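Local coordinates for berberine bridge enzyme-like protein (Arabidopsis thaliana, PDB 5D79) that acts as a secreted, FAD-dependent plant oxidoreductase of the berberine bridge enzyme-like family and takes part in adaptation to salt stress, at residues 65-68 against 69-72; 189-192 against 193-197; 263-266 against 267-271; 345-348 against 349-352; 456-459 against 460-464. One frame throughout, in Å; residues are numbered along the deposited sequence.

Contact 1: residues 65-68 against 69-72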
loop_
_atom_site.group_PDB
_atom_site.type_symbol
_atom_site.label_atom_id
_atom_site.label_comp_id
_atom_site.label_asym_id
_atom_site.label_seq_id
_atom_site.Cartn_x
_atom_site.Cartn_y
_atom_site.Cartn_z
ATOM N N ILE A 65 10.308 0.176 -11.041
ATOM C CA ILE A 65 10.302 1.430 -10.274
ATOM C C ILE A 65 8.995 2.159 -10.557
ATOM O O ILE A 65 8.793 2.708 -11.638
ATOM C CB ILE A 65 11.503 2.349 -10.593
ATOM C CG1 ILE A 65 12.799 1.748 -10.032
ATOM C CG2 ILE A 65 11.282 3.721 -9.987
ATOM C CD1 ILE A 65 14.058 2.582 -10.271
ATOM N N GLN A 66 8.094 2.126 -9.580
ATOM C CA GLN A 66 6.752 2.664 -9.748
ATOM C C GLN A 66 6.604 4.037 -9.087
ATOM O O GLN A 66 5.494 4.533 -8.874
ATOM C CB GLN A 66 5.726 1.677 -9.204
ATOM C CG GLN A 66 5.705 0.345 -9.953
ATOM C CD GLN A 66 5.130 0.434 -11.377
ATOM O OE1 GLN A 66 4.952 1.522 -11.937
ATOM N NE2 GLN A 66 4.837 -0.725 -11.962
ATOM N N ASN A 67 7.748 4.630 -8.762
ATOM C CA ASN A 67 7.859 6.063 -8.520
ATOM C C ASN A 67 9.129 6.565 -9.237
ATOM O O ASN A 67 10.231 6.555 -8.666
ATOM C CB ASN A 67 7.892 6.374 -7.019
ATOM C CG ASN A 67 7.492 7.811 -6.714
ATOM O OD1 ASN A 67 7.507 8.679 -7.598
ATOM N ND2 ASN A 67 7.133 8.071 -5.459
ATOM N N PRO A 68 8.972 6.972 -10.509
ATOM C CA PRO A 68 10.048 7.300 -11.460
ATOM C C PRO A 68 11.086 8.315 -10.960
ATOM O O PRO A 68 12.254 8.263 -11.387
ATOM C CB PRO A 68 9.282 7.863 -12.661
ATOM C CG PRO A 68 7.981 7.150 -12.613
ATOM C CD PRO A 68 7.648 7.021 -11.153
ATOM N N ARG A 69 10.673 9.205 -10.061
ATOM C CA ARG A 69 11.569 10.215 -9.511
ATOM C C ARG A 69 12.753 9.561 -8.803
ATOM O O ARG A 69 13.793 10.190 -8.588
ATOM C CB ARG A 69 10.812 11.143 -8.552
ATOM C CG ARG A 69 10.247 10.446 -7.341
ATOM C CD ARG A 69 9.400 11.390 -6.480
ATOM N NE ARG A 69 10.181 12.247 -5.584
ATOM C CZ ARG A 69 9.892 12.455 -4.299
ATOM N NH1 ARG A 69 10.658 13.255 -3.568
ATOM N NH2 ARG A 69 8.839 11.867 -3.739
ATOM N N PHE A 70 12.591 8.290 -8.449
ATOM C CA PHE A 70 13.653 7.544 -7.794
ATOM C C PHE A 70 14.367 6.628 -8.771
ATOM O O PHE A 70 15.040 5.677 -8.372
ATOM C CB PHE A 70 13.098 6.739 -6.627
ATOM C CG PHE A 70 12.583 7.589 -5.513
ATOM C CD1 PHE A 70 13.445 8.411 -4.801
ATOM C CD2 PHE A 70 11.246 7.569 -5.175
ATOM C CE1 PHE A 70 12.981 9.202 -3.767
ATOM C CE2 PHE A 70 10.763 8.350 -4.138
ATOM C CZ PHE A 70 11.631 9.170 -3.430
ATOM N N SER A 71 14.218 6.922 -10.053
ATOM C CA SER A 71 14.954 6.197 -11.073
ATOM C C SER A 71 16.018 7.088 -11.695
ATOM O O SER A 71 16.560 6.766 -12.742
ATOM C CB SER A 71 14.013 5.685 -12.154
ATOM O OG SER A 71 13.435 6.774 -12.831
ATOM N N VAL A 72 16.308 8.216 -11.055
ATOM C CA VAL A 72 17.275 9.160 -11.606
ATOM C C VAL A 72 18.709 8.748 -11.242
ATOM O O VAL A 72 18.923 8.025 -10.265
ATOM C CB VAL A 72 16.989 10.606 -11.132
ATOM C CG1 VAL A 72 15.737 11.141 -11.816
ATOM C CG2 VAL A 72 16.842 10.671 -9.628
#

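Contact 2: residues 189-192 against 193-197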
loop_
_atom_site.group_PDB
_atom_site.type_symbol
_atom_site.label_atom_id
_atom_site.label_comp_id
_atom_site.label_asym_id
_atom_site.label_seq_id
_atom_site.Cartn_x
_atom_site.Cartn_y
_atom_site.Cartn_z
ATOM N N GLY A 189 -8.709 -1.345 0.405
ATOM C CA GLY A 189 -9.317 -1.145 -0.899
ATOM C C GLY A 189 -10.819 -1.123 -0.671
ATOM O O GLY A 189 -11.268 -0.947 0.470
ATOM N N THR A 190 -11.601 -1.346 -1.720
ATOM C CA THR A 190 -13.044 -1.141 -1.639
ATOM C C THR A 190 -13.853 -2.133 -0.779
ATOM O O THR A 190 -15.075 -2.002 -0.686
ATOM C CB THR A 190 -13.660 -1.148 -3.040
ATOM O OG1 THR A 190 -13.431 -2.421 -3.644
ATOM C CG2 THR A 190 -13.013 -0.079 -3.893
ATOM N N LEU A 191 -13.195 -3.108 -0.152
ATOM C CA LEU A 191 -13.901 -4.073 0.690
ATOM C C LEU A 191 -13.520 -3.956 2.162
ATOM O O LEU A 191 -13.866 -4.818 2.960
ATOM C CB LEU A 191 -13.628 -5.503 0.218
ATOM C CG LEU A 191 -14.279 -6.025 -1.070
ATOM C CD1 LEU A 191 -13.619 -7.331 -1.534
ATOM C CD2 LEU A 191 -15.773 -6.220 -0.873
ATOM N N LEU A 192 -12.808 -2.894 2.528
ATOM C CA LEU A 192 -12.244 -2.802 3.872
ATOM C C LEU A 192 -13.313 -2.700 4.945
ATOM O O LEU A 192 -13.095 -3.122 6.074
ATOM C CB LEU A 192 -11.295 -1.607 3.993
ATOM C CG LEU A 192 -11.813 -0.229 4.431
ATOM C CD1 LEU A 192 -10.632 0.643 4.839
ATOM C CD2 LEU A 192 -12.592 0.432 3.317
ATOM N N ARG A 193 -14.469 -2.148 4.601
ATOM C CA ARG A 193 -15.510 -1.961 5.604
ATOM C C ARG A 193 -16.245 -3.272 5.850
ATOM O O ARG A 193 -16.890 -3.460 6.864
ATOM C CB ARG A 193 -16.485 -0.855 5.178
ATOM C CG ARG A 193 -15.847 0.544 5.035
ATOM C CD ARG A 193 -16.920 1.636 4.999
ATOM N NE ARG A 193 -17.624 1.785 6.278
ATOM C CZ ARG A 193 -18.854 1.336 6.529
ATOM N NH1 ARG A 193 -19.544 0.696 5.595
ATOM N NH2 ARG A 193 -19.401 1.528 7.721
ATOM N N LYS A 194 -16.101 -4.194 4.918
ATOM C CA LYS A 194 -16.823 -5.449 4.963
ATOM C C LYS A 194 -15.934 -6.546 5.512
ATOM O O LYS A 194 -16.351 -7.332 6.366
ATOM C CB LYS A 194 -17.316 -5.797 3.552
ATOM C CG LYS A 194 -17.977 -7.144 3.398
ATOM C CD LYS A 194 -19.412 -7.069 3.794
ATOM C CE LYS A 194 -20.150 -8.325 3.408
ATOM N NZ LYS A 194 -21.466 -8.271 4.064
ATOM N N TYR A 195 -14.693 -6.571 5.023
ATOM C CA TYR A 195 -13.767 -7.661 5.287
ATOM C C TYR A 195 -12.443 -7.224 5.889
ATOM O O TYR A 195 -11.621 -8.066 6.229
ATOM C CB TYR A 195 -13.504 -8.437 4.001
ATOM C CG TYR A 195 -14.702 -9.234 3.544
ATOM C CD1 TYR A 195 -15.268 -10.194 4.375
ATOM C CD2 TYR A 195 -15.277 -9.018 2.292
ATOM C CE1 TYR A 195 -16.375 -10.936 3.970
ATOM C CE2 TYR A 195 -16.383 -9.753 1.880
ATOM C CZ TYR A 195 -16.926 -10.709 2.724
ATOM O OH TYR A 195 -18.012 -11.451 2.335
ATOM N N GLY A 196 -12.236 -5.920 6.043
ATOM C CA GLY A 196 -10.996 -5.414 6.614
ATOM C C GLY A 196 -9.854 -5.329 5.618
ATOM O O GLY A 196 -10.073 -5.202 4.411
ATOM N N LEU A 197 -8.627 -5.401 6.118
ATOM C CA LEU A 197 -7.448 -5.236 5.264
ATOM C C LEU A 197 -7.045 -6.585 4.687
ATOM O O LEU A 197 -7.521 -7.626 5.137
ATOM C CB LEU A 197 -6.273 -4.615 6.044
ATOM C CG LEU A 197 -6.516 -3.325 6.839
ATOM C CD1 LEU A 197 -5.278 -2.950 7.645
ATOM C CD2 LEU A 197 -6.919 -2.188 5.919
HETATM O O HOH W 1 -9.035 -4.036 2.229
HETATM O O HOH W 2 -15.947 -1.508 2.232
#

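Contact 3: residues 263-266 against 267-271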
loop_
_atom_site.group_PDB
_atom_site.type_symbol
_atom_site.label_atom_id
_atom_site.label_comp_id
_atom_site.label_asym_id
_atom_site.label_seq_id
_atom_site.Cartn_x
_atom_site.Cartn_y
_atom_site.Cartn_z
ATOM N N LYS A 263 -18.589 24.131 -5.913
ATOM C CA LYS A 263 -17.902 24.092 -4.624
ATOM C C LYS A 263 -18.913 24.148 -3.502
ATOM O O LYS A 263 -18.894 23.296 -2.627
ATOM C CB LYS A 263 -16.886 25.235 -4.475
ATOM C CG LYS A 263 -16.021 25.111 -3.219
ATOM C CD LYS A 263 -15.027 26.250 -3.067
ATOM C CE LYS A 263 -14.377 26.212 -1.698
ATOM N NZ LYS A 263 -13.597 27.438 -1.409
ATOM N N LYS A 264 -19.802 25.132 -3.546
ATOM C CA LYS A 264 -20.793 25.296 -2.492
ATOM C C LYS A 264 -21.581 24.003 -2.246
ATOM O O LYS A 264 -21.683 23.527 -1.112
ATOM C CB LYS A 264 -21.749 26.448 -2.831
ATOM C CG LYS A 264 -22.789 26.743 -1.735
ATOM C CD LYS A 264 -23.594 28.012 -2.022
ATOM C CE LYS A 264 -24.589 28.333 -0.901
ATOM N NZ LYS A 264 -25.817 27.497 -0.971
ATOM N N GLU A 265 -22.111 23.416 -3.309
ATOM C CA GLU A 265 -22.929 22.225 -3.150
ATOM C C GLU A 265 -22.088 21.048 -2.666
ATOM O O GLU A 265 -22.506 20.307 -1.780
ATOM C CB GLU A 265 -23.633 21.873 -4.460
ATOM C CG GLU A 265 -24.819 20.937 -4.280
ATOM C CD GLU A 265 -25.184 20.168 -5.546
ATOM O OE1 GLU A 265 -25.907 19.144 -5.430
ATOM O OE2 GLU A 265 -24.746 20.587 -6.649
ATOM N N ALA A 266 -20.899 20.891 -3.251
ATOM C CA ALA A 266 -19.999 19.777 -2.932
ATOM C C ALA A 266 -19.476 19.813 -1.493
ATOM O O ALA A 266 -19.319 18.769 -0.863
ATOM C CB ALA A 266 -18.836 19.759 -3.898
ATOM N N VAL A 267 -19.195 21.013 -0.990
ATOM C CA VAL A 267 -18.717 21.193 0.380
ATOM C C VAL A 267 -19.827 20.783 1.343
ATOM O O VAL A 267 -19.580 20.133 2.361
ATOM C CB VAL A 267 -18.268 22.659 0.646
ATOM C CG1 VAL A 267 -18.063 22.915 2.136
ATOM C CG2 VAL A 267 -16.994 22.991 -0.126
ATOM N N ARG A 268 -21.052 21.156 0.993
ATOM C CA ARG A 268 -22.253 20.785 1.740
ATOM C C ARG A 268 -22.393 19.266 1.901
ATOM O O ARG A 268 -22.686 18.755 2.990
ATOM C CB ARG A 268 -23.470 21.361 1.019
ATOM C CG ARG A 268 -24.802 21.157 1.700
ATOM C CD ARG A 268 -25.929 21.695 0.812
ATOM N NE ARG A 268 -25.902 21.074 -0.510
ATOM C CZ ARG A 268 -26.443 19.894 -0.783
ATOM N NH1 ARG A 268 -27.065 19.209 0.168
ATOM N NH2 ARG A 268 -26.366 19.396 -2.006
ATOM N N ILE A 269 -22.164 18.565 0.797
ATOM C CA ILE A 269 -22.289 17.116 0.696
ATOM C C ILE A 269 -21.135 16.392 1.403
ATOM O O ILE A 269 -21.321 15.348 2.033
ATOM C CB ILE A 269 -22.354 16.700 -0.795
ATOM C CG1 ILE A 269 -23.681 17.156 -1.406
ATOM C CG2 ILE A 269 -22.144 15.207 -0.970
ATOM C CD1 ILE A 269 -23.697 17.109 -2.892
ATOM N N ILE A 270 -19.940 16.960 1.297
ATOM C CA ILE A 270 -18.776 16.404 1.978
ATOM C C ILE A 270 -18.952 16.473 3.507
ATOM O O ILE A 270 -18.635 15.516 4.220
ATOM C CB ILE A 270 -17.480 17.134 1.535
ATOM C CG1 ILE A 270 -17.158 16.802 0.057
ATOM C CG2 ILE A 270 -16.324 16.757 2.445
ATOM C CD1 ILE A 270 -16.283 17.829 -0.692
ATOM N N LYS A 271 -19.480 17.594 4.000
ATOM C CA LYS A 271 -19.804 17.743 5.424
ATOM C C LYS A 271 -20.721 16.633 5.918
ATOM O O LYS A 271 -20.502 16.077 6.988
ATOM C CB LYS A 271 -20.458 19.098 5.696
ATOM C CG LYS A 271 -19.500 20.265 5.701
ATOM C CD LYS A 271 -20.164 21.493 6.304
ATOM C CE LYS A 271 -20.495 21.272 7.774
ATOM N NZ LYS A 271 -21.506 22.248 8.272
#

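Contact 4: residues 345-348 against 349-352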
loop_
_atom_site.group_PDB
_atom_site.type_symbol
_atom_site.label_atom_id
_atom_site.label_comp_id
_atom_site.label_asym_id
_atom_site.label_seq_id
_atom_site.Cartn_x
_atom_site.Cartn_y
_atom_site.Cartn_z
ATOM N N ASP A 345 -9.887 2.404 -13.252
ATOM C CA ASP A 345 -10.022 3.397 -14.331
ATOM C C ASP A 345 -9.871 2.878 -15.754
ATOM O O ASP A 345 -9.480 3.627 -16.652
ATOM C CB ASP A 345 -9.024 4.536 -14.138
ATOM C CG ASP A 345 -9.518 5.573 -13.168
ATOM O OD1 ASP A 345 -10.623 6.111 -13.391
ATOM O OD2 ASP A 345 -8.809 5.842 -12.176
ATOM N N PHE A 346 -10.201 1.613 -15.976
ATOM C CA PHE A 346 -10.235 1.082 -17.334
ATOM C C PHE A 346 -11.567 1.421 -18.018
ATOM O O PHE A 346 -12.564 1.699 -17.343
ATOM C CB PHE A 346 -9.999 -0.425 -17.313
ATOM C CG PHE A 346 -8.617 -0.805 -16.900
ATOM C CD1 PHE A 346 -7.570 -0.720 -17.795
ATOM C CD2 PHE A 346 -8.358 -1.232 -15.614
ATOM C CE1 PHE A 346 -6.291 -1.059 -17.415
ATOM C CE2 PHE A 346 -7.076 -1.575 -15.227
ATOM C CZ PHE A 346 -6.044 -1.490 -16.132
ATOM N N PRO A 347 -11.580 1.425 -19.361
ATOM C CA PRO A 347 -12.837 1.580 -20.107
ATOM C C PRO A 347 -13.883 0.537 -19.688
ATOM O O PRO A 347 -13.517 -0.558 -19.259
ATOM C CB PRO A 347 -12.406 1.379 -21.557
ATOM C CG PRO A 347 -10.956 1.775 -21.578
ATOM C CD PRO A 347 -10.401 1.378 -20.244
ATOM N N LYS A 348 -15.167 0.865 -19.795
ATOM C CA LYS A 348 -16.185 -0.073 -19.330
ATOM C C LYS A 348 -16.362 -1.186 -20.349
ATOM O O LYS A 348 -16.422 -0.939 -21.553
ATOM C CB LYS A 348 -17.522 0.627 -19.045
ATOM C CG LYS A 348 -18.356 1.009 -20.249
ATOM C CD LYS A 348 -19.693 1.602 -19.811
ATOM C CE LYS A 348 -20.646 0.540 -19.273
ATOM N NZ LYS A 348 -22.056 1.045 -19.177
ATOM N N GLY A 349 -16.405 -2.420 -19.865
ATOM C CA GLY A 349 -16.476 -3.558 -20.759
ATOM C C GLY A 349 -15.122 -3.981 -21.309
ATOM O O GLY A 349 -15.047 -4.755 -22.264
ATOM N N GLU A 350 -14.052 -3.473 -20.706
ATOM C CA GLU A 350 -12.694 -3.902 -21.038
ATOM C C GLU A 350 -12.458 -5.366 -20.626
ATOM O O GLU A 350 -13.085 -5.858 -19.684
ATOM C CB GLU A 350 -11.677 -2.984 -20.348
ATOM C CG GLU A 350 -10.217 -3.272 -20.661
ATOM C CD GLU A 350 -9.753 -2.612 -21.937
ATOM O OE1 GLU A 350 -10.403 -2.815 -22.984
ATOM O OE2 GLU A 350 -8.743 -1.875 -21.887
ATOM N N SER A 351 -11.559 -6.051 -21.329
ATOM C CA SER A 351 -11.206 -7.433 -20.996
ATOM C C SER A 351 -10.480 -7.514 -19.644
ATOM O O SER A 351 -9.668 -6.644 -19.314
ATOM C CB SER A 351 -10.344 -8.060 -22.111
ATOM O OG SER A 351 -9.019 -7.540 -22.148
ATOM N N LEU A 352 -10.777 -8.559 -18.868
ATOM C CA LEU A 352 -10.189 -8.737 -17.538
ATOM C C LEU A 352 -8.667 -8.872 -17.579
ATOM O O LEU A 352 -7.993 -8.693 -16.570
ATOM C CB LEU A 352 -10.784 -9.963 -16.855
ATOM C CG LEU A 352 -12.289 -9.954 -16.614
ATOM C CD1 LEU A 352 -12.728 -11.261 -15.945
ATOM C CD2 LEU A 352 -12.658 -8.739 -15.781
#

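Contact 5: residues 456-459 against 460-464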
loop_
_atom_site.group_PDB
_atom_site.type_symbol
_atom_site.label_atom_id
_atom_site.label_comp_id
_atom_site.label_asym_id
_atom_site.label_seq_id
_atom_site.Cartn_x
_atom_site.Cartn_y
_atom_site.Cartn_z
ATOM N N GLU A 456 0.456 20.277 6.610
ATOM C CA GLU A 456 0.641 21.194 7.729
ATOM C C GLU A 456 -0.687 21.888 8.066
ATOM O O GLU A 456 -1.038 22.031 9.239
ATOM C CB GLU A 456 1.731 22.230 7.424
ATOM C CG GLU A 456 3.137 21.656 7.330
ATOM C CD GLU A 456 3.534 20.854 8.551
ATOM O OE1 GLU A 456 3.454 21.399 9.667
ATOM O OE2 GLU A 456 3.921 19.675 8.398
ATOM N N PHE A 457 -1.428 22.292 7.040
ATOM C CA PHE A 457 -2.683 22.965 7.278
ATOM C C PHE A 457 -3.637 22.069 8.057
ATOM O O PHE A 457 -4.374 22.546 8.922
ATOM C CB PHE A 457 -3.361 23.410 5.982
ATOM C CG PHE A 457 -4.783 23.845 6.198
ATOM C CD1 PHE A 457 -5.060 25.050 6.837
ATOM C CD2 PHE A 457 -5.839 23.026 5.836
ATOM C CE1 PHE A 457 -6.363 25.447 7.083
ATOM C CE2 PHE A 457 -7.148 23.419 6.084
ATOM C CZ PHE A 457 -7.408 24.634 6.710
ATOM N N MET A 458 -3.612 20.774 7.760
ATOM C CA MET A 458 -4.591 19.838 8.319
ATOM C C MET A 458 -4.304 19.427 9.764
ATOM O O MET A 458 -5.125 18.753 10.376
ATOM C CB MET A 458 -4.677 18.584 7.443
ATOM C CG MET A 458 -5.385 18.795 6.125
ATOM S SD MET A 458 -7.153 19.062 6.352
ATOM C CE MET A 458 -7.652 17.471 6.996
ATOM N N THR A 459 -3.151 19.831 10.297
ATOM C CA THR A 459 -2.709 19.435 11.638
ATOM C C THR A 459 -3.799 19.523 12.733
ATOM O O THR A 459 -4.078 18.524 13.396
ATOM C CB THR A 459 -1.490 20.273 12.081
ATOM O OG1 THR A 459 -0.432 20.140 11.121
ATOM C CG2 THR A 459 -1.001 19.828 13.457
ATOM N N PRO A 460 -4.447 20.693 12.913
ATOM C CA PRO A 460 -5.400 20.755 14.024
ATOM C C PRO A 460 -6.641 19.879 13.881
ATOM O O PRO A 460 -7.402 19.807 14.826
ATOM C CB PRO A 460 -5.820 22.224 14.024
ATOM C CG PRO A 460 -5.711 22.624 12.615
ATOM C CD PRO A 460 -4.470 21.945 12.132
ATOM N N TYR A 461 -6.844 19.244 12.732
ATOM C CA TYR A 461 -8.109 18.581 12.437
ATOM C C TYR A 461 -8.007 17.056 12.403
ATOM O O TYR A 461 -9.022 16.358 12.358
ATOM C CB TYR A 461 -8.653 19.081 11.100
ATOM C CG TYR A 461 -8.678 20.586 10.951
ATOM C CD1 TYR A 461 -9.469 21.364 11.783
ATOM C CD2 TYR A 461 -7.930 21.230 9.957
ATOM C CE1 TYR A 461 -9.511 22.740 11.651
ATOM C CE2 TYR A 461 -7.968 22.619 9.817
ATOM C CZ TYR A 461 -8.765 23.363 10.674
ATOM O OH TYR A 461 -8.838 24.732 10.574
ATOM N N VAL A 462 -6.781 16.546 12.411
ATOM C CA VAL A 462 -6.562 15.107 12.345
ATOM C C VAL A 462 -6.031 14.548 13.675
ATOM O O VAL A 462 -5.884 15.293 14.659
ATOM C CB VAL A 462 -5.597 14.741 11.195
ATOM C CG1 VAL A 462 -6.169 15.232 9.862
ATOM C CG2 VAL A 462 -4.205 15.317 11.447
ATOM N N SER A 463 -5.775 13.235 13.709
ATOM C CA SER A 463 -5.348 12.557 14.936
ATOM C C SER A 463 -4.063 13.186 15.446
ATOM O O SER A 463 -3.277 13.735 14.668
ATOM C CB SER A 463 -5.158 11.051 14.705
ATOM O OG SER A 463 -4.012 10.777 13.914
ATOM N N LYS A 464 -3.864 13.133 16.756
ATOM C CA LYS A 464 -2.692 13.749 17.347
ATOM C C LYS A 464 -2.199 12.924 18.512
ATOM O O LYS A 464 -2.968 12.184 19.106
ATOM C CB LYS A 464 -3.020 15.171 17.796
ATOM C CG LYS A 464 -4.240 15.238 18.677
ATOM C CD LYS A 464 -4.662 16.667 18.945
ATOM C CE LYS A 464 -5.764 16.730 20.015
ATOM N NZ LYS A 464 -7.003 15.989 19.621
HETATM O O HOH W 3 -2.295 16.336 14.294
#

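Contact 1: residues 65-68 against 69-72
N67 and P68 each offer a backbone carbonyl to the residue three places on. F70 N donates to N67 O over 2.9 Å, with an angle of 163° at the hydrogen, and S71 N donates to P68 O over 2.7 Å, from above the plane of that carbonyl. S71 OG also lies on P68 O, doubtfully close. Two successive bonds of this kind make a short 3-10 turn at P68 and R69, in the loop after helix 58-63; the N67 side chain just before it is about 7 Å from the bound FAD. Among the flat groups, the N67 amide runs alongside R69, its OD1 3.3 Å from R69 CG, while its ND2 comes 3.9 Å from F70 CE2 with amide and ring nearly perpendicular. With CG anti to the backbone N (chi1 -159°), this amide reaches strand 363-372, where OD1 accepts from F365 N. An alanine here would lose that bond and is likely to leave F365 N without its mate. F70 CZ stands 3.8 Å above the plane of the R69 guanidinium, over its centre, and R69 NH2 bonds F365 O. Apolar contact is supplied by I65, whose CD1 rests 3.6 Å from S71 CB.

Contact 2: residues 189-192 against 193-197
L191 O takes two backbone donors, Y195 N at 2.8 Å and nearly in line with the C=O bond, and K194 N at 3.0 Å from above the carbonyl plane. A type I turn from G189 to L192, closed by L192 N on G189 O, precedes the short, weakly bonded helix 192-195 within the PCMH-type FAD-binding region. G196 follows that helix at positive phi (82°), its N bonded to L192 O over 2.9 Å, while L192 CA returns a CA-H...O contact to G196 O. Among the side chains, those of L192 and R193 lie aslant, L192 CD2 3.7 Å from R193 CG, while L191 CD2 reaches the edge of the Y195 ring, 4.3 Å from Y195 CD2. K194 CG lies 3.4 Å above the plane of that ring, toward its rim. L192 also packs on F285, F403 and M407; an alanine in its place would probably open a gap among them and leave R193 CG without its leucine neighbour. Direct polar bonds within the turn are thus main-chain ones, whereas the polar tips bond beyond the two segments: R193 to the carbonyls of F403, P281 and V280, K194 to D283, Y195 to D248 O.

Contact 3: residues 263-266 against 267-271
R268 lies across E265, three residues further on along the helix. Its CB sits 3.1 Å from E265 O. CG is anti to the backbone N (chi1 -176°), and the bend at chi3 (56°) swings the head back toward the glutamate. NE then passes 3.7 Å from E265 O, and CZ comes 4.0 Å from E265 CG. At the tip, NH2 meets E265 CG at 3.2 Å, with that carbon in the guanidinium plane at its edge, and forms a salt bridge to E265 OE1 at 3.5 Å. Carboxylate and guanidinium are nearly coplanar, 10° apart, yet the long separation makes this a loose, one-atom pairing on the outer side of the helix. E265 OE1 has a second, weak ion-pair partner in K260, so its charge is probably shared between two cations. I269 runs alongside E265 and brings CD1 to 3.9 Å from OE1. On another side, K263 CG lies 3.9 Å from V267 CG2. Four consecutive main-chain bonds run from V267 N to K263 O through I270 N to A266 O. A266 and I270 touch A300, and I269 and I270 touch F302, both of strand 298-306, with W385 of helix 378-388 beside A266. This is an amphipathic alpha helix laid on a seven-stranded antiparallel sheet, with an i, i+3 salt bridge on its polar side, in the domain that binds substrate in relatives such as berberine bridge enzyme.

Contact 4: residues 345-348 against 349-352
E350 sends CG anti to its own backbone N (chi1 -177°) and then bends at chi2 (84°), a course that carries the carboxylate back beside the ring of P347, the two side chains pointing the same way and OE2 ending 4.0 Å from P347 CD. Nearer the backbone, E350 CB lies 3.2 Å from P347 O and 4.3 Å from F346 CB. The bend itself is a type II beta turn from P347 to E350. It is closed by E350 N bonding P347 O over 3.3 Å, a long bond whose donor stands above the carbonyl plane instead of on a lone pair. G349 takes the third position with phi at 82°, where a beta carbon would run into K348 O. K348, in the second position, turns its chain outward, and its NZ keeps a long, weak ion pair with E332.

Just before the turn, D345 at positive phi is the C-prime residue of a Schellman motif that ends helix 336-343, so the chain leaves the helix and turns a few residues later. The same helix lies against the turn, with L341 touching the E350 side chain, while F346 packs on V354. One long main-chain bond and a few van der Waals contacts carry this surface turn. Within the two segments the E350 carboxylate makes no hydrogen bond or salt bridge, so the glutamate side chain adds van der Waals contact alone; the turn type follows from the backbone angles of K348 and G349, the glycine supplying the positive phi.

Contact 5: residues 456-459 against 460-464
F457 meets the side chain of Y461 four residues on, its CZ 3.7 Å from Y461 CE2. The two rings meet obliquely, their centroids 5.5 Å apart and their planes inclined at 56°. The F457 ring reaches this place because CG is anti to the backbone N (chi1 168°). P460 CG sits 3.5 Å above the plane of the Y461 ring, over its centre. M458 bends twice along its chain, bringing SD 4.3 Å from Y461 CD2 and CE 3.9 Å from V462 CG1, and it crosses V462 at about a right angle. In the backbone the helix gives way to a 3-10 turn: Y461 N bonds M458 O over 3.0 Å, while V462 N makes only weak bonds to M458 O and T459 O. P460 has no N-H to give, which fits the loss of the regular pattern here. T459 OG1 donates to E456 O at 2.7 Å, on the same face of that carbonyl as T459 N, and also bonds R467. Helix 441-458 thus ends against helix 378-388, where F457 touches E383 and R387, M458 touches I384 and Y461 touches A380, while the V462 side chain touches D370 and V372 of strand 363-372.

How the contacts relate
The five contacts follow one another along the chain without touching. Contacts 1 and 2 lie on opposite sides of the chain's centre, yet both approach the cofactor: the side chain of N67 is about 7 Å from FAD and that of L192 about 8 Å, though the nearest atoms of the two contacts are about 17 Å apart. Contact 4 stands further off, the F346 side chain being about 12 Å from FAD. It is joined to contact 2 through helix 336-343, which both touch, with nearest atoms about 10 Å apart. Contacts 3 and 5, away from the annotated sites, share helix 378-388, and their nearest atoms are also about 10 Å apart. Strand 363-372 links contacts 1 and 5, since side chains of both pack on it.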